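Transcription factor MBP1 (Magnaporthe oryzae, PDB 4UX5) binds DNA through its N-terminal winged helix-turn-helix domain, the part described here, and probably activates transcription by RNA polymerase II. Local coordinates at residues S19-S23 with G24-Y28; Y30-G33 with L34-V38; R63-I66 with L67-V71; D107-R110 with P111-F115. One frame throughout, in Å; residues are numbered along the deposited sequence.

Contact 1 of 4, residues S19-S23 with G24-Y28; sequences SATYS and GIPVY. With nucleotides of chain D.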
loop_
_atom_site.group_PDB
_atom_site.type_symbol
_atom_site.label_atom_id
_atom_site.label_comp_id
_atom_site.label_asym_id
_atom_site.label_seq_id
_atom_site.Cartn_x
_atom_site.Cartn_y
_atom_site.Cartn_z
ATOM N N SER A 19 4.164 11.493 -22.618
ATOM C CA SER A 19 4.959 10.350 -22.170
ATOM C C SER A 19 5.877 10.710 -21.005
ATOM O O SER A 19 6.859 11.431 -21.177
ATOM C CB SER A 19 5.788 9.792 -23.327
ATOM O OG SER A 19 6.869 10.655 -23.630
ATOM N N ALA A 20 5.559 10.191 -19.824
ATOM C CA ALA A 20 6.315 10.511 -18.618
ATOM C C ALA A 20 6.975 9.281 -18.009
ATOM O O ALA A 20 6.728 8.153 -18.433
ATOM C CB ALA A 20 5.410 11.173 -17.594
ATOM N N THR A 21 7.812 9.509 -17.004
ATOM C CA THR A 21 8.469 8.420 -16.293
ATOM C C THR A 21 8.440 8.664 -14.789
ATOM O O THR A 21 8.984 9.653 -14.301
ATOM C CB THR A 21 9.928 8.242 -16.753
ATOM O OG1 THR A 21 9.949 7.823 -18.124
ATOM C CG2 THR A 21 10.635 7.198 -15.899
ATOM N N TYR A 22 7.794 7.762 -14.058
ATOM C CA TYR A 22 7.705 7.886 -12.610
ATOM C C TYR A 22 8.287 6.657 -11.927
ATOM O O TYR A 22 7.838 5.536 -12.167
ATOM C CB TYR A 22 6.254 8.098 -12.176
ATOM C CG TYR A 22 5.564 9.230 -12.901
ATOM C CD1 TYR A 22 5.848 10.552 -12.589
ATOM C CD2 TYR A 22 4.628 8.977 -13.897
ATOM C CE1 TYR A 22 5.222 11.591 -13.249
ATOM C CE2 TYR A 22 3.995 10.010 -14.562
ATOM C CZ TYR A 22 4.296 11.315 -14.234
ATOM O OH TYR A 22 3.669 12.345 -14.895
ATOM N N SER A 23 9.285 6.884 -11.077
ATOM C CA SER A 23 9.999 5.811 -10.388
ATOM C C SER A 23 10.576 4.794 -11.370
ATOM O O SER A 23 10.597 3.595 -11.098
ATOM C CB SER A 23 9.082 5.109 -9.383
ATOM O OG SER A 23 8.679 5.994 -8.353
ATOM N N GLY A 24 11.044 5.284 -12.514
ATOM C CA GLY A 24 11.637 4.429 -13.523
ATOM C C GLY A 24 10.605 3.629 -14.292
ATOM O O GLY A 24 10.938 2.644 -14.951
ATOM N N ILE A 25 9.349 4.053 -14.206
ATOM C CA ILE A 25 8.267 3.383 -14.915
ATOM C C ILE A 25 7.669 4.289 -15.986
ATOM O O ILE A 25 6.944 5.236 -15.679
ATOM C CB ILE A 25 7.153 2.930 -13.956
ATOM C CG1 ILE A 25 7.717 1.968 -12.909
ATOM C CG2 ILE A 25 6.015 2.278 -14.728
ATOM C CD1 ILE A 25 6.672 1.412 -11.969
ATOM N N PRO A 26 7.987 4.001 -17.256
ATOM C CA PRO A 26 7.456 4.739 -18.405
ATOM C C PRO A 26 5.946 4.567 -18.538
ATOM O O PRO A 26 5.450 3.441 -18.504
ATOM C CB PRO A 26 8.185 4.109 -19.598
ATOM C CG PRO A 26 9.389 3.462 -19.017
ATOM C CD PRO A 26 8.962 2.980 -17.670
ATOM N N VAL A 27 5.227 5.677 -18.674
ATOM C CA VAL A 27 3.782 5.629 -18.866
ATOM C C VAL A 27 3.336 6.539 -20.002
ATOM O O VAL A 27 4.062 7.446 -20.409
ATOM C CB VAL A 27 3.011 6.046 -17.591
ATOM C CG1 VAL A 27 3.300 5.089 -16.441
ATOM C CG2 VAL A 27 3.353 7.480 -17.208
ATOM N N TYR A 28 2.140 6.275 -20.518
ATOM C CA TYR A 28 1.449 7.232 -21.366
ATOM C C TYR A 28 0.477 7.994 -20.482
ATOM O O TYR A 28 -0.214 7.396 -19.657
ATOM C CB TYR A 28 0.712 6.541 -22.514
ATOM C CG TYR A 28 1.598 5.701 -23.405
ATOM C CD1 TYR A 28 2.621 6.281 -24.143
ATOM C CD2 TYR A 28 1.402 4.330 -23.518
ATOM C CE1 TYR A 28 3.433 5.518 -24.960
ATOM C CE2 TYR A 28 2.208 3.558 -24.336
ATOM C CZ TYR A 28 3.220 4.157 -25.054
ATOM O OH TYR A 28 4.024 3.393 -25.868
ATOM P P DC D 10 10.688 9.750 -8.777
ATOM O OP1 DC D 10 9.299 9.240 -8.747
ATOM O OP2 DC D 10 11.526 9.445 -9.954
ATOM O "O5'" DC D 10 10.700 11.340 -8.625
ATOM C "C5'" DC D 10 9.550 12.088 -8.952
ATOM C "C4'" DC D 10 9.595 13.449 -8.286
ATOM O "O4'" DC D 10 9.573 13.290 -6.851
ATOM C "C3'" DC D 10 10.842 14.280 -8.601
ATOM O "O3'" DC D 10 10.468 15.430 -9.338
ATOM C "C2'" DC D 10 11.425 14.647 -7.223
ATOM C "C1'" DC D 10 10.268 14.362 -6.277
ATOM N N1 DC D 10 10.695 13.972 -4.897
ATOM C C2 DC D 10 10.101 14.592 -3.791
ATOM O O2 DC D 10 9.234 15.453 -3.977
ATOM N N3 DC D 10 10.494 14.229 -2.546
ATOM C C4 DC D 10 11.432 13.297 -2.385
ATOM N N4 DC D 10 11.786 12.973 -1.136
ATOM C C5 DC D 10 12.050 12.653 -3.499
ATOM C C6 DC D 10 11.655 13.019 -4.725
ATOM P P DT D 9 10.329 4.684 -4.011
ATOM O OP1 DT D 9 10.356 3.252 -4.389
ATOM O OP2 DT D 9 11.479 5.289 -3.301
ATOM O "O5'" DT D 9 10.045 5.569 -5.315
ATOM C "C5'" DT D 9 10.904 6.653 -5.636
ATOM C "C4'" DT D 9 10.103 7.880 -6.030
ATOM O "O4'" DT D 9 9.144 8.180 -4.994
ATOM C "C3'" DT D 9 10.917 9.150 -6.175
ATOM O "O3'" DT D 9 11.511 9.224 -7.495
ATOM C "C2'" DT D 9 9.884 10.247 -5.918
ATOM C "C1'" DT D 9 8.888 9.571 -4.967
ATOM N N1 DT D 9 8.988 10.049 -3.553
ATOM C C2 DT D 9 8.195 11.099 -3.134
ATOM O O2 DT D 9 7.410 11.674 -3.865
ATOM N N3 DT D 9 8.358 11.457 -1.819
ATOM C C4 DT D 9 9.217 10.881 -0.900
ATOM O O4 DT D 9 9.295 11.271 0.260
ATOM C C5 DT D 9 10.009 9.791 -1.409
ATOM C C6 DT D 9 9.866 9.424 -2.689
#
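Tyr22 lays the edge of its ring against Val27, CE2 lying 3.7 Å from Val27 CG2, and the two side chains cross at about a right angle. With CG beside the backbone N (chi1 -52°), the ring leans back along its own strand and so reaches the residue diagonally across the hairpin rather than its direct partner Ile25. Ala20 CB borders the same methyl, its small size suiting a place beside branched Val27. Strands 16-22 and 25-32 form this antiparallel β-hairpin. Ala20 and Val27 exchange two backbone bonds, the straighter running from Val27 N to Ala20 O at 2.9 Å, and Tyr22 and Ile25 exchange two more around a type I' turn. Ser23 and Gly24 fill the turn corners with positive phi, which glycine accepts easily. On the other face, Thr21 CG2 rests 3.8 Å from Gly24 CA. The phenol of Tyr22 is hydrogen-bonded to Glu29, and its ring meets that of Tyr83 nearly parallel. At the tip, Ser23 N gives a weak hydrogen bond to OP1 of DC10 of chain D (3.3 Å), and Ser23 OG stands 3.3 Å from that same OP1. A small hydroxyl residue can bring both its amide and its side chain close to the DNA backbone. Since OP1 belongs to a phosphate, these contacts imply recognition of the backbone rather than of base identity, through weak bonds presented by the type I' turn.

Contact 2 of 4, residues Y30-G33 with L34-V38; sequences YQFG and LKEHV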
loop_
_atom_site.group_PDB
_atom_site.type_symbol
_atom_site.label_atom_id
_atom_site.label_comp_id
_atom_site.label_asym_id
_atom_site.label_seq_id
_atom_site.Cartn_x
_atom_site.Cartn_y
_atom_site.Cartn_z
ATOM N N TYR A 30 -2.654 10.813 -20.508
ATOM C CA TYR A 30 -3.644 11.653 -21.168
ATOM C C TYR A 30 -4.056 12.787 -20.245
ATOM O O TYR A 30 -4.610 12.550 -19.174
ATOM C CB TYR A 30 -4.868 10.831 -21.579
ATOM C CG TYR A 30 -5.986 11.649 -22.192
ATOM C CD1 TYR A 30 -5.756 12.454 -23.301
ATOM C CD2 TYR A 30 -7.273 11.606 -21.670
ATOM C CE1 TYR A 30 -6.774 13.199 -23.868
ATOM C CE2 TYR A 30 -8.299 12.348 -22.235
ATOM C CZ TYR A 30 -8.042 13.140 -23.330
ATOM O OH TYR A 30 -9.055 13.881 -23.893
ATOM N N GLN A 31 -3.780 14.020 -20.657
ATOM C CA GLN A 31 -4.124 15.177 -19.841
ATOM C C GLN A 31 -5.314 15.931 -20.423
ATOM O O GLN A 31 -5.474 16.021 -21.638
ATOM C CB GLN A 31 -2.918 16.106 -19.696
ATOM C CG GLN A 31 -1.758 15.461 -18.951
ATOM C CD GLN A 31 -0.635 16.436 -18.651
ATOM O OE1 GLN A 31 -0.602 17.546 -19.181
ATOM N NE2 GLN A 31 0.291 16.023 -17.792
ATOM N N PHE A 32 -6.147 16.463 -19.535
ATOM C CA PHE A 32 -7.387 17.132 -19.908
ATOM C C PHE A 32 -7.928 17.838 -18.676
ATOM O O PHE A 32 -7.863 17.292 -17.579
ATOM C CB PHE A 32 -8.409 16.130 -20.452
ATOM C CG PHE A 32 -8.791 15.055 -19.469
ATOM C CD1 PHE A 32 -7.940 13.988 -19.219
ATOM C CD2 PHE A 32 -10.000 15.112 -18.795
ATOM C CE1 PHE A 32 -8.287 13.000 -18.316
ATOM C CE2 PHE A 32 -10.354 14.125 -17.892
ATOM C CZ PHE A 32 -9.495 13.069 -17.652
ATOM N N GLY A 33 -8.444 19.051 -18.832
ATOM C CA GLY A 33 -8.933 19.765 -17.666
ATOM C C GLY A 33 -8.440 21.164 -17.309
ATOM O O GLY A 33 -9.275 22.014 -16.998
ATOM N N LEU A 34 -7.131 21.444 -17.327
ATOM C CA LEU A 34 -6.071 20.565 -17.821
ATOM C C LEU A 34 -5.283 19.888 -16.691
ATOM O O LEU A 34 -4.145 19.457 -16.882
ATOM C CB LEU A 34 -5.128 21.374 -18.724
ATOM C CG LEU A 34 -4.123 20.690 -19.657
ATOM C CD1 LEU A 34 -4.758 19.515 -20.370
ATOM C CD2 LEU A 34 -3.577 21.691 -20.664
ATOM N N LYS A 35 -5.894 19.781 -15.515
ATOM C CA LYS A 35 -5.208 19.192 -14.369
ATOM C C LYS A 35 -5.529 17.709 -14.179
ATOM O O LYS A 35 -4.801 16.999 -13.486
ATOM C CB LYS A 35 -5.545 19.960 -13.089
ATOM C CG LYS A 35 -4.389 20.794 -12.553
ATOM C CD LYS A 35 -4.690 21.355 -11.171
ATOM C CE LYS A 35 -3.487 22.101 -10.609
ATOM N NZ LYS A 35 -3.739 22.620 -9.236
ATOM N N GLU A 36 -6.615 17.243 -14.786
ATOM C CA GLU A 36 -6.969 15.830 -14.699
ATOM C C GLU A 36 -6.054 15.000 -15.589
ATOM O O GLU A 36 -5.480 15.508 -16.554
ATOM C CB GLU A 36 -8.430 15.596 -15.092
ATOM C CG GLU A 36 -9.428 16.515 -14.412
ATOM C CD GLU A 36 -10.848 16.276 -14.889
ATOM O OE1 GLU A 36 -11.391 15.181 -14.626
ATOM O OE2 GLU A 36 -11.418 17.180 -15.534
ATOM N N HIS A 37 -5.925 13.718 -15.263
ATOM C CA HIS A 37 -5.053 12.832 -16.022
ATOM C C HIS A 37 -5.421 11.364 -15.835
ATOM O O HIS A 37 -6.006 10.978 -14.823
ATOM C CB HIS A 37 -3.590 13.057 -15.625
ATOM C CG HIS A 37 -3.363 13.082 -14.146
ATOM N ND1 HIS A 37 -3.562 14.211 -13.382
ATOM C CD2 HIS A 37 -2.954 12.116 -13.290
ATOM C CE1 HIS A 37 -3.287 13.940 -12.119
ATOM N NE2 HIS A 37 -2.915 12.675 -12.036
ATOM N N VAL A 38 -5.084 10.555 -16.833
ATOM C CA VAL A 38 -5.206 9.108 -16.735
ATOM C C VAL A 38 -3.927 8.482 -17.276
ATOM O O VAL A 38 -3.519 8.768 -18.400
ATOM C CB VAL A 38 -6.421 8.566 -17.517
ATOM C CG1 VAL A 38 -6.444 7.046 -17.476
ATOM C CG2 VAL A 38 -7.720 9.135 -16.959
#
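Residues 30-32 and 36-38, on strands 25-32 and 36-41, run antiparallel with their axes 4.8 Å apart at closest approach, Tyr30 and Val38 forming a hydrogen-bonded pair through two backbone bonds. This is the second β-hairpin of the three-stranded sheet, and Phe32 N closes its outer end on Glu36 O. The peptide between Gly33 and Leu34 is modelled as cis, with Leu34 poorly ordered, and Gly33 has a phi of 125° that a residue with a side chain would hardly tolerate. Phe32 and Glu36 carry most of the side-chain contact: Glu36 CB sits over one ring face, 3.9 Å from the ring centroid, as a CH-pi contact, while Val38 CG2 meets the ring edge. The ring comes over its neighbour strand because Phe32 CG lies between the backbone N and carbonyl carbon (chi1 60°). An aromatic suits this place, since Leu109 and Ala55 also pack on it. On the opposite face of the sheet, the extended Gln31 side chain hydrogen-bonds to Glu29, its CB 3.9 Å from Leu34 CD1. The His37 ring leads away from strand 25-32 and meets His51 edge-to-face. Its ND1 donates in the ring plane to Lys35 O at 3.1 Å, clasping the turn from the strand side.

Contact 3 of 4, residues R63-I66 with L67-V71; sequences RTRI and LEREV
Helix 60-71, in the DNA-binding winged helix-turn-helix domain, holds residues 63-71 in successive turns. Regular bonds from i+4 to i link Leu67 N to Arg63 O (2.8 Å), Glu68 N to Thr64 O and Arg69 N to Arg65 O. At the C-terminal end the turn widens to the pi type: Val71 N reaches back five residues to Ile66 O at 3.2 Å, an oxygen that also receives a weak bond from Glu70 N. Thr64 and Glu68 lie side by side and point the same way, CG2 3.6 Å from Glu68 OE1, while the threonine hydroxyl is hydrogen-bonded to Lys60 O. Arg65 and Arg69 overlap through their aliphatic parts, Arg65 CG 3.7 Å from Arg69 CD. Their guanidinium planes stand 82° apart, and Arg69 CD approaches the Arg65 group at its edge. Ile66 CG2 touches Glu70 OE1 at 3.4 Å. Apolar Leu67 and Val71 suit the buried side, toward Leu53, Thr89 and Ile91, and long Arg65 and Arg69 the exposed side. Arg63 NH2 forms a salt bridge with a DNA phosphate, and Leu67 and Glu68 also pack against phosphates of the DNA. With NE atoms only 4.4 Å apart, Arg65 and Arg69 probably repel each other mildly; their aliphatic contact and the helix backbone probably offset this, whereas the charge of Arg63 is met by the phosphate.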
loop_
_atom_site.group_PDB
_atom_site.type_symbol
_atom_site.label_atom_id
_atom_site.label_comp_id
_atom_site.label_asym_id
_atom_site.label_seq_id
_atom_site.Cartn_x
_atom_site.Cartn_y
_atom_site.Cartn_z
ATOM N N ARG A 63 -15.619 5.933 -5.006
ATOM C CA ARG A 63 -14.702 5.096 -5.766
ATOM C C ARG A 63 -13.994 4.098 -4.859
ATOM O O ARG A 63 -13.564 3.045 -5.319
ATOM C CB ARG A 63 -13.687 5.949 -6.535
ATOM C CG ARG A 63 -12.837 6.886 -5.695
ATOM C CD ARG A 63 -11.933 7.720 -6.600
ATOM N NE ARG A 63 -10.967 8.525 -5.857
ATOM C CZ ARG A 63 -11.114 9.818 -5.588
ATOM N NH1 ARG A 63 -12.196 10.464 -6.001
ATOM N NH2 ARG A 63 -10.178 10.466 -4.907
ATOM N N THR A 64 -13.888 4.421 -3.573
ATOM C CA THR A 64 -13.358 3.471 -2.598
ATOM C C THR A 64 -14.214 2.209 -2.594
ATOM O O THR A 64 -13.694 1.094 -2.611
ATOM C CB THR A 64 -13.316 4.058 -1.169
ATOM O OG1 THR A 64 -12.410 5.167 -1.127
ATOM C CG2 THR A 64 -12.854 3.007 -0.172
ATOM N N ARG A 65 -15.530 2.398 -2.587
ATOM C CA ARG A 65 -16.468 1.281 -2.603
ATOM C C ARG A 65 -16.384 0.499 -3.912
ATOM O O ARG A 65 -16.387 -0.732 -3.910
ATOM C CB ARG A 65 -17.899 1.777 -2.385
ATOM C CG ARG A 65 -18.939 0.669 -2.428
ATOM C CD ARG A 65 -20.339 1.222 -2.634
ATOM N NE ARG A 65 -21.313 0.156 -2.851
ATOM C CZ ARG A 65 -22.575 0.357 -3.216
ATOM N NH1 ARG A 65 -23.023 1.589 -3.411
ATOM N NH2 ARG A 65 -23.389 -0.676 -3.391
ATOM N N ILE A 66 -16.308 1.223 -5.026
ATOM C CA ILE A 66 -16.238 0.600 -6.344
ATOM C C ILE A 66 -14.945 -0.194 -6.517
ATOM O O ILE A 66 -14.959 -1.314 -7.030
ATOM C CB ILE A 66 -16.340 1.650 -7.468
ATOM C CG1 ILE A 66 -17.672 2.398 -7.376
ATOM C CG2 ILE A 66 -16.196 0.990 -8.830
ATOM C CD1 ILE A 66 -17.851 3.456 -8.440
ATOM N N LEU A 67 -13.833 0.386 -6.080
ATOM C CA LEU A 67 -12.539 -0.278 -6.177
ATOM C C LEU A 67 -12.502 -1.547 -5.333
ATOM O O LEU A 67 -11.979 -2.573 -5.764
ATOM C CB LEU A 67 -11.414 0.669 -5.750
ATOM C CG LEU A 67 -11.083 1.796 -6.728
ATOM C CD1 LEU A 67 -10.322 2.907 -6.024
ATOM C CD2 LEU A 67 -10.290 1.266 -7.912
ATOM N N GLU A 68 -13.076 -1.476 -4.137
ATOM C CA GLU A 68 -13.043 -2.594 -3.201
ATOM C C GLU A 68 -14.012 -3.715 -3.569
ATOM O O GLU A 68 -13.665 -4.894 -3.494
ATOM C CB GLU A 68 -13.346 -2.105 -1.783
ATOM C CG GLU A 68 -12.182 -1.400 -1.111
ATOM C CD GLU A 68 -12.543 -0.847 0.254
ATOM O OE1 GLU A 68 -13.698 -0.402 0.428
ATOM O OE2 GLU A 68 -11.671 -0.852 1.150
ATOM N N ARG A 69 -15.225 -3.343 -3.965
ATOM C CA ARG A 69 -16.291 -4.318 -4.170
ATOM C C ARG A 69 -16.326 -4.896 -5.581
ATOM O O ARG A 69 -16.991 -5.903 -5.826
ATOM C CB ARG A 69 -17.648 -3.688 -3.841
ATOM C CG ARG A 69 -17.903 -3.518 -2.352
ATOM C CD ARG A 69 -19.296 -2.977 -2.075
ATOM N NE ARG A 69 -19.781 -3.385 -0.759
ATOM C CZ ARG A 69 -19.486 -2.760 0.377
ATOM N NH1 ARG A 69 -18.702 -1.692 0.366
ATOM N NH2 ARG A 69 -19.974 -3.206 1.526
ATOM N N GLU A 70 -15.609 -4.267 -6.506
ATOM C CA GLU A 70 -15.674 -4.667 -7.909
ATOM C C GLU A 70 -14.295 -4.847 -8.536
ATOM O O GLU A 70 -13.946 -5.939 -8.990
ATOM C CB GLU A 70 -16.473 -3.634 -8.709
ATOM C CG GLU A 70 -17.893 -3.427 -8.207
ATOM C CD GLU A 70 -18.558 -2.212 -8.819
ATOM O OE1 GLU A 70 -18.024 -1.675 -9.813
ATOM O OE2 GLU A 70 -19.614 -1.790 -8.302
ATOM N N VAL A 71 -13.517 -3.770 -8.556
ATOM C CA VAL A 71 -12.222 -3.762 -9.227
ATOM C C VAL A 71 -11.217 -4.723 -8.588
ATOM O O VAL A 71 -10.503 -5.438 -9.293
ATOM C CB VAL A 71 -11.621 -2.342 -9.245
ATOM C CG1 VAL A 71 -10.307 -2.329 -10.008
ATOM C CG2 VAL A 71 -12.605 -1.361 -9.863
#

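Contact 4 of 4, residues D107-R110 with P111-F115; sequences DRLR and PIFEF
The type I turn from Asp107 to Arg110, leading into helix 110-114, carries a salt-bridge network in which Arg110 joins Asp107 to Glu114. Arg110 NH1 forms a salt bridge with Glu114 OE2, modelled at 2.5 Å, a length so short that its exact value is doubtful; the oxygen lies near the guanidinium plane at its edge, with the two flat groups 83° apart. NH2 holds Asp107 OD1 at 3.2 Å, nearly in line with its C-O bond. A bend at chi3 (-64°) folds the long arginine so that one group serves both carboxylates, and its CG and CD run alongside the glutamate end. Backbone bonds start the helix: Ile112 N binds Leu109 O at 3.2 Å, while Arg110 O accepts from both Phe113 N and Glu114 N. Proline suits position 111, since a first-turn residue needs no amide hydrogen. On the inner side Leu109 CB touches Phe113 CE2 at 3.8 Å, and CD2 of that ring comes 3.2 Å from Leu109 O. Leu109 also packs on Ile52, and Phe113 meets the ring of Phe106 and packs on Ala100 of helix 93-102; bulky apolar side chains suit this interior. Charged residues outside and apolar ones inside make this a short amphipathic helix, with an i to i+4 Arg-Glu salt bridge along its outer side.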
loop_
_atom_site.group_PDB
_atom_site.type_symbol
_atom_site.label_atom_id
_atom_site.label_comp_id
_atom_site.label_asym_id
_atom_site.label_seq_id
_atom_site.Cartn_x
_atom_site.Cartn_y
_atom_site.Cartn_z
ATOM N N ASP A 107 -15.950 7.603 -23.449
ATOM C CA ASP A 107 -15.884 8.585 -24.525
ATOM C C ASP A 107 -14.930 9.736 -24.207
ATOM O O ASP A 107 -14.170 10.175 -25.071
ATOM C CB ASP A 107 -17.279 9.136 -24.832
ATOM C CG ASP A 107 -18.171 8.114 -25.508
ATOM O OD1 ASP A 107 -17.634 7.206 -26.179
ATOM O OD2 ASP A 107 -19.409 8.219 -25.375
ATOM N N ARG A 108 -14.969 10.224 -22.973
ATOM C CA ARG A 108 -14.097 11.325 -22.575
ATOM C C ARG A 108 -12.641 10.877 -22.477
ATOM O O ARG A 108 -11.719 11.679 -22.632
ATOM C CB ARG A 108 -14.551 11.917 -21.238
ATOM C CG ARG A 108 -13.789 13.170 -20.829
ATOM C CD ARG A 108 -14.246 13.681 -19.476
ATOM N NE ARG A 108 -13.533 14.891 -19.077
ATOM C CZ ARG A 108 -13.969 16.125 -19.311
ATOM N NH1 ARG A 108 -15.118 16.316 -19.944
ATOM N NH2 ARG A 108 -13.257 17.170 -18.909
ATOM N N LEU A 109 -12.443 9.587 -22.228
ATOM C CA LEU A 109 -11.106 9.037 -22.035
ATOM C C LEU A 109 -10.637 8.241 -23.245
ATOM O O LEU A 109 -9.656 7.508 -23.162
ATOM C CB LEU A 109 -11.071 8.140 -20.796
ATOM C CG LEU A 109 -11.534 8.745 -19.472
ATOM C CD1 LEU A 109 -11.419 7.708 -18.368
ATOM C CD2 LEU A 109 -10.729 9.989 -19.137
ATOM N N ARG A 110 -11.341 8.384 -24.363
ATOM C CA ARG A 110 -11.048 7.601 -25.566
ATOM C C ARG A 110 -9.576 7.615 -26.029
ATOM O O ARG A 110 -9.045 6.561 -26.389
ATOM C CB ARG A 110 -11.948 8.062 -26.720
ATOM C CG ARG A 110 -11.725 7.296 -28.011
ATOM C CD ARG A 110 -12.765 7.656 -29.061
ATOM N NE ARG A 110 -14.111 7.269 -28.648
ATOM C CZ ARG A 110 -14.663 6.090 -28.911
ATOM N NH1 ARG A 110 -13.984 5.174 -29.590
ATOM N NH2 ARG A 110 -15.893 5.824 -28.495
ATOM N N PRO A 111 -8.907 8.790 -26.024
ATOM C CA PRO A 111 -7.522 8.781 -26.523
ATOM C C PRO A 111 -6.544 7.886 -25.755
ATOM O O PRO A 111 -5.610 7.371 -26.369
ATOM C CB PRO A 111 -7.098 10.250 -26.394
ATOM C CG PRO A 111 -8.370 11.010 -26.494
ATOM C CD PRO A 111 -9.379 10.167 -25.779
ATOM N N ILE A 112 -6.741 7.696 -24.453
ATOM C CA ILE A 112 -5.801 6.892 -23.672
ATOM C C ILE A 112 -6.016 5.399 -23.920
ATOM O O ILE A 112 -5.126 4.584 -23.674
ATOM C CB ILE A 112 -5.904 7.192 -22.156
ATOM C CG1 ILE A 112 -4.668 6.666 -21.419
ATOM C CG2 ILE A 112 -7.163 6.585 -21.558
ATOM C CD1 ILE A 112 -3.356 7.163 -21.983
ATOM N N PHE A 113 -7.195 5.046 -24.423
ATOM C CA PHE A 113 -7.499 3.650 -24.726
ATOM C C PHE A 113 -7.141 3.298 -26.166
ATOM O O PHE A 113 -6.805 2.154 -26.471
ATOM C CB PHE A 113 -8.980 3.349 -24.475
ATOM C CG PHE A 113 -9.360 3.349 -23.024
ATOM C CD1 PHE A 113 -9.047 2.271 -22.214
ATOM C CD2 PHE A 113 -10.036 4.424 -22.470
ATOM C CE1 PHE A 113 -9.391 2.268 -20.880
ATOM C CE2 PHE A 113 -10.385 4.426 -21.135
ATOM C CZ PHE A 113 -10.062 3.345 -20.340
ATOM N N GLU A 114 -7.209 4.287 -27.049
ATOM C CA GLU A 114 -7.018 4.039 -28.471
ATOM C C GLU A 114 -5.603 4.349 -28.944
ATOM O O GLU A 114 -5.241 4.017 -30.071
ATOM C CB GLU A 114 -8.028 4.848 -29.289
ATOM C CG GLU A 114 -9.472 4.405 -29.100
ATOM C CD GLU A 114 -10.399 4.947 -30.175
ATOM O OE1 GLU A 114 -9.915 5.656 -31.081
ATOM O OE2 GLU A 114 -11.615 4.663 -30.115
ATOM N N PHE A 115 -4.803 4.976 -28.085
ATOM C CA PHE A 115 -3.439 5.339 -28.458
ATOM C C PHE A 115 -2.597 4.114 -28.785
ATOM O O PHE A 115 -2.674 3.091 -28.106
ATOM C CB PHE A 115 -2.755 6.143 -27.352
ATOM C CG PHE A 115 -1.296 6.403 -27.615
ATOM C CD1 PHE A 115 -0.901 7.390 -28.505
ATOM C CD2 PHE A 115 -0.320 5.649 -26.984
ATOM C CE1 PHE A 115 0.442 7.624 -28.752
ATOM C CE2 PHE A 115 1.018 5.878 -27.230
ATOM C CZ PHE A 115 1.401 6.866 -28.112
#

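Contacts 1 and 2 are successive hairpins of one antiparallel sheet, sharing strand 25-32, with centres about 16 Å apart. Contact 4 lies against that sheet: its centre is about 12 Å from that of contact 2, where Phe32 CZ touches Leu109 CD2 at 3.6 Å and Tyr30 packs on Pro111. It also reaches contact 1, since the rings of Tyr28 and Phe115 meet edge-to-face. Contact 3 stands apart, about 25 Å from contact 1 between centres and on the opposite side of the chain's centre. Yet both of these touch DNA backbone, whereas the nearest atom of contact 4 is about 14 Å from the nucleic acid. Hairpin tip and helix thus meet the DNA backbone at separate places, whereas contact 4 packs its apolar side against the sheet, away from the DNA.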